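Periplasmic binding protein (Veillonella parvula, PDB 4OVK) probably binds a solute, not identified here, outside the cell membrane and passes it to an ABC transporter for uptake. Local coordinates at residues Tyr183-Lys187 with Phe239-Arg243; Asp232-Asn238 with Arg267-Met273; Leu189-Asn195 with Lys215-Val221. All blocks are in the same frame, centred on the assembly; numbering follows the deposited sequence.

Contact 1 (Tyr183-Lys187 with Phe239-Arg243)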
loop_
_atom_site.group_PDB
_atom_site.type_symbol
_atom_site.label_atom_id
_atom_site.label_comp_id
_atom_site.label_asym_id
_atom_site.label_seq_id
_atom_site.Cartn_x
_atom_site.Cartn_y
_atom_site.Cartn_z
ATOM N N TYR A 183 8.245 -12.194 6.949
ATOM C CA TYR A 183 8.086 -10.772 6.683
ATOM C C TYR A 183 8.423 -10.035 7.984
ATOM O O TYR A 183 7.649 -10.049 8.938
ATOM C CB TYR A 183 6.663 -10.477 6.192
ATOM C CG TYR A 183 6.536 -9.305 5.213
ATOM C CD1 TYR A 183 6.861 -8.016 5.592
ATOM C CD2 TYR A 183 6.084 -9.502 3.911
ATOM C CE1 TYR A 183 6.726 -6.947 4.708
ATOM C CE2 TYR A 183 5.965 -8.451 3.015
ATOM C CZ TYR A 183 6.276 -7.172 3.421
ATOM O OH TYR A 183 6.132 -6.122 2.538
ATOM N N LEU A 184 9.624 -9.464 8.026
ATOM C CA LEU A 184 10.154 -8.799 9.210
ATOM C C LEU A 184 9.842 -7.305 9.143
ATOM O O LEU A 184 10.202 -6.637 8.171
ATOM C CB LEU A 184 11.677 -9.058 9.309
ATOM C CG LEU A 184 12.453 -8.451 10.489
ATOM C CD1 LEU A 184 11.992 -9.001 11.838
ATOM C CD2 LEU A 184 13.952 -8.698 10.311
ATOM N N GLN A 185 9.150 -6.782 10.161
ATOM C CA GLN A 185 8.755 -5.372 10.148
ATOM C C GLN A 185 9.901 -4.412 10.444
ATOM O O GLN A 185 10.006 -3.345 9.816
ATOM C CB GLN A 185 7.637 -5.078 11.152
ATOM C CG GLN A 185 6.900 -3.777 10.816
ATOM C CD GLN A 185 5.805 -3.397 11.802
ATOM O OE1 GLN A 185 4.862 -2.686 11.453
ATOM N NE2 GLN A 185 5.932 -3.850 13.037
ATOM N N ASN A 186 10.729 -4.763 11.424
ATOM C CA ASN A 186 11.650 -3.788 12.016
ATOM C C ASN A 186 12.867 -4.434 12.685
ATOM O O ASN A 186 13.105 -5.628 12.514
ATOM C CB ASN A 186 10.880 -2.884 12.988
ATOM C CG ASN A 186 10.187 -3.644 14.092
ATOM O OD1 ASN A 186 10.649 -4.690 14.534
ATOM N ND2 ASN A 186 9.077 -3.088 14.577
ATOM N N LYS A 187 13.620 -3.632 13.444
ATOM C CA LYS A 187 14.817 -4.088 14.156
ATOM C C LYS A 187 14.520 -4.639 15.549
ATOM O O LYS A 187 15.450 -4.907 16.320
ATOM C CB LYS A 187 15.815 -2.932 14.272
ATOM C CG LYS A 187 16.210 -2.341 12.928
ATOM C CD LYS A 187 17.301 -1.286 13.051
ATOM C CE LYS A 187 16.733 0.089 13.296
ATOM N NZ LYS A 187 15.896 0.597 12.182
ATOM N N PHE A 239 8.162 -0.002 7.126
ATOM C CA PHE A 239 7.795 0.669 8.388
ATOM C C PHE A 239 9.014 1.153 9.173
ATOM O O PHE A 239 8.876 1.892 10.150
ATOM C CB PHE A 239 6.981 -0.276 9.281
ATOM C CG PHE A 239 5.558 -0.457 8.847
ATOM C CD1 PHE A 239 5.210 -1.446 7.940
ATOM C CD2 PHE A 239 4.548 0.351 9.381
ATOM C CE1 PHE A 239 3.886 -1.620 7.552
ATOM C CE2 PHE A 239 3.227 0.177 8.998
ATOM C CZ PHE A 239 2.895 -0.807 8.082
ATOM N N ASP A 240 10.202 0.738 8.744
ATOM C CA ASP A 240 11.421 0.870 9.518
ATOM C C ASP A 240 12.582 1.044 8.551
ATOM O O ASP A 240 12.487 0.631 7.389
ATOM C CB ASP A 240 11.610 -0.425 10.319
ATOM C CG ASP A 240 12.737 -0.342 11.299
ATOM O OD1 ASP A 240 12.507 0.143 12.419
ATOM O OD2 ASP A 240 13.863 -0.752 10.943
ATOM N N SER A 241 13.689 1.611 9.028
ATOM C CA SER A 241 14.872 1.818 8.179
ATOM C C SER A 241 15.660 0.543 7.868
ATOM O O SER A 241 16.593 0.599 7.086
ATOM C CB SER A 241 15.838 2.807 8.846
ATOM O OG SER A 241 16.563 2.181 9.919
ATOM N N ILE A 242 15.312 -0.587 8.482
ATOM C CA ILE A 242 16.108 -1.805 8.352
ATOM C C ILE A 242 16.349 -2.179 6.880
ATOM O O ILE A 242 15.445 -2.122 6.043
ATOM C CB ILE A 242 15.491 -2.968 9.157
ATOM C CG1 ILE A 242 16.443 -4.171 9.214
ATOM C CG2 ILE A 242 14.133 -3.360 8.594
ATOM C CD1 ILE A 242 15.938 -5.282 10.113
ATOM N N ARG A 243 17.593 -2.515 6.566
ATOM C CA ARG A 243 17.980 -2.906 5.219
ATOM C C ARG A 243 18.761 -4.205 5.264
ATOM O O ARG A 243 19.190 -4.607 6.328
ATOM C CB ARG A 243 18.807 -1.797 4.580
ATOM C CG ARG A 243 17.917 -0.676 4.112
ATOM C CD ARG A 243 18.682 0.454 3.493
ATOM N NE ARG A 243 17.741 1.428 2.966
ATOM C CZ ARG A 243 18.088 2.499 2.273
ATOM N NH1 ARG A 243 19.360 2.732 2.015
ATOM N NH2 ARG A 243 17.154 3.328 1.825
HETATM O O HOH W 1 13.920 2.680 11.662
HETATM O O HOH W 2 13.247 -1.061 14.626
#
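An Asx turn in the loop between strand 233-236 and helix 244-248 forms the centre of this contact, and Lys187 closes on it from the loop that follows strand 180-184. Asp240 OD2 takes the backbone N of Ile242 at 2.9 Å, which makes the turn. Asp240 OD2 also forms a salt bridge with Lys187 NZ at 2.7 Å. The lysine comes in on the syn side of the carboxylate and Ile242 N on the anti side, both from the same face of its plane. The lysine chain bends at chi3 (-88°) and again at chi4, which curls NZ back over the turn. There NZ also donates to Ser241 OG at 2.8 Å and to a water that accepts from Ser241 N. A second water joins Lys187 N to Asp240 OD1, at 2.6 Å from that oxygen. Ile242 runs past the lysine chain in the opposite direction, and its CB lies 3.9 Å from Lys187 CG. Further along, Gln185 OE1 sits over one face of the Phe239 ring, 3.5 Å from CG. A methionine in place of Lys187 would probably leave the Asp240 carboxylate without its charged mate and Ser241 OG without this donor. The lysine charge set against the carboxylate of the turn probably favours an ionised Asp240 and links the two loops.

Contact 2 (Asp232-Asn238 with Arg267-Met273)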
loop_
_atom_site.group_PDB
_atom_site.type_symbol
_atom_site.label_atom_id
_atom_site.label_comp_id
_atom_site.label_asym_id
_atom_site.label_seq_id
_atom_site.Cartn_x
_atom_site.Cartn_y
_atom_site.Cartn_z
ATOM N N ASP A 232 13.826 -19.399 4.519
ATOM C CA ASP A 232 14.613 -19.371 3.269
ATOM C C ASP A 232 14.718 -17.966 2.666
ATOM O O ASP A 232 15.704 -17.633 1.986
ATOM C CB ASP A 232 13.975 -20.303 2.235
ATOM C CG ASP A 232 13.872 -21.746 2.722
ATOM O OD1 ASP A 232 14.930 -22.401 2.882
ATOM O OD2 ASP A 232 12.729 -22.228 2.942
ATOM N N ILE A 233 13.681 -17.158 2.893
ATOM C CA ILE A 233 13.579 -15.807 2.337
ATOM C C ILE A 233 13.090 -14.878 3.446
ATOM O O ILE A 233 12.221 -15.263 4.230
ATOM C CB ILE A 233 12.584 -15.769 1.151
ATOM C CG1 ILE A 233 13.106 -16.608 -0.019
ATOM C CG2 ILE A 233 12.341 -14.340 0.671
ATOM C CD1 ILE A 233 12.083 -16.851 -1.115
ATOM N N ILE A 234 13.676 -13.684 3.531
ATOM C CA ILE A 234 13.227 -12.659 4.489
ATOM C C ILE A 234 12.914 -11.404 3.685
ATOM O O ILE A 234 13.732 -10.969 2.874
ATOM C CB ILE A 234 14.307 -12.338 5.550
ATOM C CG1 ILE A 234 14.601 -13.568 6.424
ATOM C CG2 ILE A 234 13.872 -11.159 6.429
ATOM C CD1 ILE A 234 15.875 -13.448 7.253
ATOM N N ILE A 235 11.713 -10.862 3.877
ATOM C CA ILE A 235 11.326 -9.596 3.293
ATOM C C ILE A 235 11.283 -8.582 4.434
ATOM O O ILE A 235 10.728 -8.868 5.496
ATOM C CB ILE A 235 9.957 -9.694 2.595
ATOM C CG1 ILE A 235 10.027 -10.731 1.453
ATOM C CG2 ILE A 235 9.501 -8.334 2.096
ATOM C CD1 ILE A 235 8.682 -11.082 0.914
ATOM N N LEU A 236 11.902 -7.425 4.218
ATOM C CA LEU A 236 11.962 -6.361 5.215
ATOM C C LEU A 236 10.943 -5.297 4.847
ATOM O O LEU A 236 10.909 -4.850 3.717
ATOM C CB LEU A 236 13.359 -5.732 5.253
ATOM C CG LEU A 236 14.552 -6.670 5.456
ATOM C CD1 LEU A 236 15.858 -5.916 5.295
ATOM C CD2 LEU A 236 14.505 -7.345 6.810
ATOM N N SER A 237 10.129 -4.871 5.812
ATOM C CA SER A 237 9.104 -3.885 5.534
ATOM C C SER A 237 9.658 -2.456 5.406
ATOM O O SER A 237 10.812 -2.195 5.739
ATOM C CB SER A 237 8.034 -3.929 6.628
ATOM O OG SER A 237 8.324 -2.992 7.639
ATOM N N ASN A 238 8.803 -1.541 4.943
ATOM C CA ASN A 238 9.111 -0.095 4.881
ATOM C C ASN A 238 8.599 0.695 6.080
ATOM O O ASN A 238 8.619 1.936 6.073
ATOM C CB ASN A 238 8.558 0.517 3.588
ATOM C CG ASN A 238 9.347 0.089 2.368
ATOM O OD1 ASN A 238 8.928 -0.780 1.622
ATOM N ND2 ASN A 238 10.509 0.680 2.184
ATOM N N ARG A 267 19.327 -14.002 0.750
ATOM C CA ARG A 267 17.951 -13.870 0.293
ATOM C C ARG A 267 17.148 -13.034 1.305
ATOM O O ARG A 267 16.038 -13.412 1.729
ATOM C CB ARG A 267 17.351 -15.265 0.082
ATOM C CG ARG A 267 18.075 -16.072 -1.006
ATOM C CD ARG A 267 17.105 -16.916 -1.809
ATOM N NE ARG A 267 16.296 -16.079 -2.693
ATOM C CZ ARG A 267 15.198 -16.476 -3.336
ATOM N NH1 ARG A 267 14.540 -15.614 -4.108
ATOM N NH2 ARG A 267 14.743 -17.717 -3.203
ATOM N N VAL A 268 17.738 -11.898 1.685
ATOM C CA VAL A 268 17.094 -10.869 2.519
ATOM C C VAL A 268 16.841 -9.657 1.640
ATOM O O VAL A 268 17.777 -9.060 1.082
ATOM C CB VAL A 268 17.974 -10.430 3.704
ATOM C CG1 VAL A 268 17.231 -9.437 4.600
ATOM C CG2 VAL A 268 18.451 -11.625 4.513
ATOM N N TYR A 269 15.572 -9.291 1.515
ATOM C CA TYR A 269 15.143 -8.290 0.543
ATOM C C TYR A 269 14.297 -7.201 1.181
ATOM O O TYR A 269 13.332 -7.505 1.884
ATOM C CB TYR A 269 14.298 -8.951 -0.526
ATOM C CG TYR A 269 14.979 -10.099 -1.245
ATOM C CD1 TYR A 269 15.983 -9.864 -2.166
ATOM C CD2 TYR A 269 14.609 -11.418 -0.996
ATOM C CE1 TYR A 269 16.597 -10.924 -2.837
ATOM C CE2 TYR A 269 15.201 -12.468 -1.661
ATOM C CZ TYR A 269 16.204 -12.219 -2.578
ATOM O OH TYR A 269 16.801 -13.280 -3.245
ATOM N N LYS A 270 14.635 -5.944 0.899
ATOM C CA LYS A 270 13.774 -4.812 1.268
ATOM C C LYS A 270 12.568 -4.678 0.328
ATOM O O LYS A 270 12.712 -4.596 -0.904
ATOM C CB LYS A 270 14.585 -3.524 1.252
ATOM C CG LYS A 270 13.861 -2.263 1.713
ATOM C CD LYS A 270 13.639 -2.257 3.209
ATOM C CE LYS A 270 13.467 -0.847 3.735
ATOM N NZ LYS A 270 13.130 -0.828 5.175
ATOM N N ALA A 271 11.371 -4.633 0.901
ATOM C CA ALA A 271 10.169 -4.497 0.085
ATOM C C ALA A 271 10.208 -3.203 -0.726
ATOM O O ALA A 271 10.634 -2.161 -0.221
ATOM C CB ALA A 271 8.926 -4.508 0.951
ATOM N N PRO A 272 9.743 -3.256 -1.974
ATOM C CA PRO A 272 9.642 -2.026 -2.756
ATOM C C PRO A 272 8.623 -1.032 -2.202
ATOM O O PRO A 272 7.751 -1.385 -1.383
ATOM C CB PRO A 272 9.185 -2.512 -4.129
ATOM C CG PRO A 272 9.470 -3.955 -4.148
ATOM C CD PRO A 272 9.293 -4.425 -2.744
HETATM N N MSE A 273 8.755 0.205 -2.653
HETATM C CA MSE A 273 7.784 1.250 -2.367
HETATM C C MSE A 273 7.638 2.134 -3.577
HETATM O O MSE A 273 8.612 2.686 -4.063
HETATM C CB MSE A 273 8.264 2.031 -1.159
HETATM C CG MSE A 273 7.438 3.299 -0.990
HETATM SE SE MSE A 273 7.746 3.943 0.822
HETATM C CE MSE A 273 9.218 5.132 0.315
#
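Ile234 and Val268 pair in register in the parallel sheet of an alpha/beta lobe, where strand 233-236 lies beside the edge strand 268-270. The directions of the two short strands differ by 22°.

Backbone bonds form the usual parallel ladder. Ile234 N donates to Arg267 O, and Ile234 O accepts from Tyr269 N at 2.8 Å. Leu236 repeats the pattern, with its N on Tyr269 O and its O on Ala271 N. CA-H...O contacts, such as Ile235 CA to Tyr269 O at 3.2 Å, fill in between.

Apolar contacts lie on both faces of the sheet. On one, Ile234 and Val268 stand side by side and point the same way. With chi1 at -176°, Val268 swings CG1 to the carbonyl side, where it meets Leu236 CD1 at 3.8 Å. Strand 180-184 is the neighbour on the other side of 233-236. Ile235 and Tyr269 are on the opposite face. Ile235 CG2 reaches Ala271 CB, just past the strand, at 4.0 Å, and Tyr269 packs against helix 285-296.

Polar side chains work at the two ends. Arg267 lays one face of its guanidinium over Ile233, with NH2 3.5 Å from CD1. Its NE gives a nearly straight bond to Tyr269 OH, 2.9 Å away and in the guanidinium plane, while NH1 goes to Leu295 O. Ile233 CG2 comes to the edge of the tyrosine ring, so Ile233 packs on both side chains joined by that bond. At the other end the buried Lys270 ammonium collects backbone oxygens. Two of them, Asp240 O and Ile242 O, belong to the loop beyond the strand. The third is Ser237 O, 2.7 Å from Lys270 NZ, with the nitrogen tilted 21° from the carbonyl plane.

Contact 3 (Leu189-Asn195 with Lys215-Val221)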
loop_
_atom_site.group_PDB
_atom_site.type_symbol
_atom_site.label_atom_id
_atom_site.label_comp_id
_atom_site.label_asym_id
_atom_site.label_seq_id
_atom_site.Cartn_x
_atom_site.Cartn_y
_atom_site.Cartn_z
ATOM N N LEU A 189 12.367 -7.431 16.186
ATOM C CA LEU A 189 11.834 -8.794 16.123
ATOM C C LEU A 189 10.309 -8.862 15.979
ATOM O O LEU A 189 9.665 -9.800 16.448
ATOM C CB LEU A 189 12.304 -9.607 17.343
ATOM C CG LEU A 189 13.817 -9.822 17.419
ATOM C CD1 LEU A 189 14.226 -10.335 18.792
ATOM C CD2 LEU A 189 14.264 -10.780 16.318
ATOM N N THR A 190 9.744 -7.868 15.306
ATOM C CA THR A 190 8.323 -7.852 15.013
ATOM C C THR A 190 8.106 -8.339 13.591
ATOM O O THR A 190 8.744 -7.855 12.654
ATOM C CB THR A 190 7.744 -6.445 15.186
ATOM O OG1 THR A 190 8.004 -6.008 16.520
ATOM C CG2 THR A 190 6.241 -6.446 14.938
ATOM N N VAL A 191 7.200 -9.305 13.449
ATOM C CA VAL A 191 6.986 -10.000 12.185
ATOM C C VAL A 191 5.504 -9.979 11.831
ATOM O O VAL A 191 4.647 -9.747 12.696
ATOM C CB VAL A 191 7.496 -11.464 12.258
ATOM C CG1 VAL A 191 8.953 -11.489 12.716
ATOM C CG2 VAL A 191 6.638 -12.313 13.195
ATOM N N ALA A 192 5.215 -10.220 10.557
ATOM C CA ALA A 192 3.843 -10.326 10.076
ATOM C C ALA A 192 3.225 -11.642 10.540
ATOM O O ALA A 192 3.761 -12.711 10.257
ATOM C CB ALA A 192 3.817 -10.251 8.562
ATOM N N GLY A 193 2.104 -11.551 11.252
ATOM C CA GLY A 193 1.417 -12.722 11.808
ATOM C C GLY A 193 0.311 -13.219 10.896
ATOM O O GLY A 193 0.097 -12.674 9.804
ATOM N N ASN A 194 -0.404 -14.249 11.339
ATOM C CA ASN A 194 -1.379 -14.915 10.463
ATOM C C ASN A 194 -2.703 -14.162 10.242
ATOM O O ASN A 194 -3.562 -14.640 9.511
ATOM C CB ASN A 194 -1.624 -16.363 10.906
ATOM C CG ASN A 194 -2.260 -16.468 12.281
ATOM O OD1 ASN A 194 -3.124 -15.667 12.654
ATOM N ND2 ASN A 194 -1.838 -17.475 13.044
ATOM N N ASN A 195 -2.862 -12.987 10.852
ATOM C CA ASN A 195 -3.975 -12.099 10.507
ATOM C C ASN A 195 -3.576 -11.010 9.511
ATOM O O ASN A 195 -4.418 -10.216 9.114
ATOM C CB ASN A 195 -4.570 -11.465 11.764
ATOM C CG ASN A 195 -5.101 -12.494 12.737
ATOM O OD1 ASN A 195 -4.663 -12.569 13.884
ATOM N ND2 ASN A 195 -6.041 -13.301 12.280
ATOM N N LYS A 215 -0.109 -15.318 15.914
ATOM C CA LYS A 215 -1.362 -14.580 15.721
ATOM C C LYS A 215 -1.089 -13.089 15.548
ATOM O O LYS A 215 -0.004 -12.619 15.872
ATOM C CB LYS A 215 -2.288 -14.773 16.927
ATOM C CG LYS A 215 -2.618 -16.219 17.271
ATOM C CD LYS A 215 -3.316 -16.306 18.619
ATOM C CE LYS A 215 -3.311 -17.724 19.168
ATOM N NZ LYS A 215 -4.000 -18.681 18.261
ATOM N N GLY A 216 -2.082 -12.353 15.046
ATOM C CA GLY A 216 -2.010 -10.885 14.946
ATOM C C GLY A 216 -1.549 -10.415 13.579
ATOM O O GLY A 216 -1.195 -11.239 12.727
ATOM N N SER A 217 -1.555 -9.097 13.355
ATOM C CA SER A 217 -1.084 -8.549 12.075
ATOM C C SER A 217 0.435 -8.339 12.106
ATOM O O SER A 217 1.151 -8.874 11.254
ATOM C CB SER A 217 -1.845 -7.272 11.683
ATOM O OG SER A 217 -1.653 -6.231 12.617
ATOM N N TRP A 218 0.910 -7.578 13.092
ATOM C CA TRP A 218 2.340 -7.410 13.370
ATOM C C TRP A 218 2.595 -7.814 14.824
ATOM O O TRP A 218 2.012 -7.240 15.748
ATOM C CB TRP A 218 2.778 -5.958 13.141
ATOM C CG TRP A 218 2.666 -5.487 11.692
ATOM C CD1 TRP A 218 1.757 -4.599 11.186
ATOM C CD2 TRP A 218 3.489 -5.883 10.587
ATOM N NE1 TRP A 218 1.960 -4.422 9.841
ATOM C CE2 TRP A 218 3.016 -5.197 9.446
ATOM C CE3 TRP A 218 4.569 -6.757 10.451
ATOM C CZ2 TRP A 218 3.591 -5.352 8.184
ATOM C CZ3 TRP A 218 5.146 -6.912 9.200
ATOM C CH2 TRP A 218 4.656 -6.211 8.078
ATOM N N THR A 219 3.471 -8.790 15.031
ATOM C CA THR A 219 3.626 -9.410 16.345
ATOM C C THR A 219 5.091 -9.641 16.710
ATOM O O THR A 219 5.865 -10.152 15.898
ATOM C CB THR A 219 2.881 -10.753 16.371
ATOM O OG1 THR A 219 1.492 -10.524 16.090
ATOM C CG2 THR A 219 3.040 -11.454 17.723
ATOM N N LYS A 220 5.461 -9.274 17.936
ATOM C CA LYS A 220 6.826 -9.467 18.410
ATOM C C LYS A 220 7.047 -10.938 18.785
ATOM O O LYS A 220 6.213 -11.555 19.446
ATOM C CB LYS A 220 7.132 -8.543 19.601
ATOM C CG LYS A 220 8.562 -8.673 20.109
ATOM C CD LYS A 220 9.017 -7.483 20.942
ATOM C CE LYS A 220 10.493 -7.625 21.286
ATOM N NZ LYS A 220 11.008 -6.495 22.110
ATOM N N VAL A 221 8.177 -11.487 18.345
ATOM C CA VAL A 221 8.567 -12.866 18.641
ATOM C C VAL A 221 10.008 -12.892 19.158
ATOM O O VAL A 221 10.665 -11.850 19.231
ATOM C CB VAL A 221 8.419 -13.780 17.396
ATOM C CG1 VAL A 221 6.996 -13.702 16.844
ATOM C CG2 VAL A 221 9.442 -13.434 16.311
#
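Trp218 and Ala192 face each other as a non-hydrogen-bonded pair in a two-stranded antiparallel sheet, made by strands 190-192 and 218-220. Trp218 CB starts beside Thr190 CG2, 3.9 Å away. Its CG is anti to the carbonyl carbon (chi1 -65°), and this turns the six-membered ring across strand 190-192. CE3 then lies 3.5 Å from Ala192 N. CZ3 meets the methyl CB of Ala192 at 3.6 Å, and CH2 is the last ring atom to touch that methyl. Beyond the pair, the indole makes an edge-to-face contact with Phe239.

Backbone bonds hold the strands on either side of this ring. Val191 and Thr219 exchange both of theirs, with Thr219 N 2.8 Å from Val191 O. Val221 N donates to Leu189 O, and Gly193 N to Ser217 O. On the side of the sheet away from the indole, Val191 CG2 packs on Val221 CG1.

Beyond Gly193, the segment 189-195 meets the residues that lead into strand 218-220. Asn195 OD1 accepts from Gly216 N at 2.8 Å, and Gly216 O takes Asn195 N from above its carbonyl plane. The side chain and backbone of one asparagine thus grip both polar atoms of the glycine. Within 215-221, Thr219 OG1 donates to Lys215 O at 2.6 Å. A CB on Gly193 would run into Gly216 O, and one on Gly216 would strike Thr219 OG1. The close approach of the two segments here probably relies on the two glycines, with Asn195 meeting the polar atoms of Gly216.

In the fold
Contact 2 is the core of the three, with most of its residues buried in the parallel sheet, while contacts 1 and 3 are only partly buried. Contacts 1 and 2 share that sheet through the neighbouring strands 180-184 and 233-236. They are joined by a hydrogen bond between Gln185 O and Ser237 OG, and by Lys270 NZ on Ile242 O. Contact 3 adds a small antiparallel sheet. It is nested in the chain loop closed by contact 1 and joins strand 180-184 through Tyr183 and Ala192. Contacts 2 and 3 do not touch. Chemistry follows place: branched aliphatic side chains dominate contact 2, a salt bridge and waters contact 1, and backbone pairing with a tryptophan contact 3.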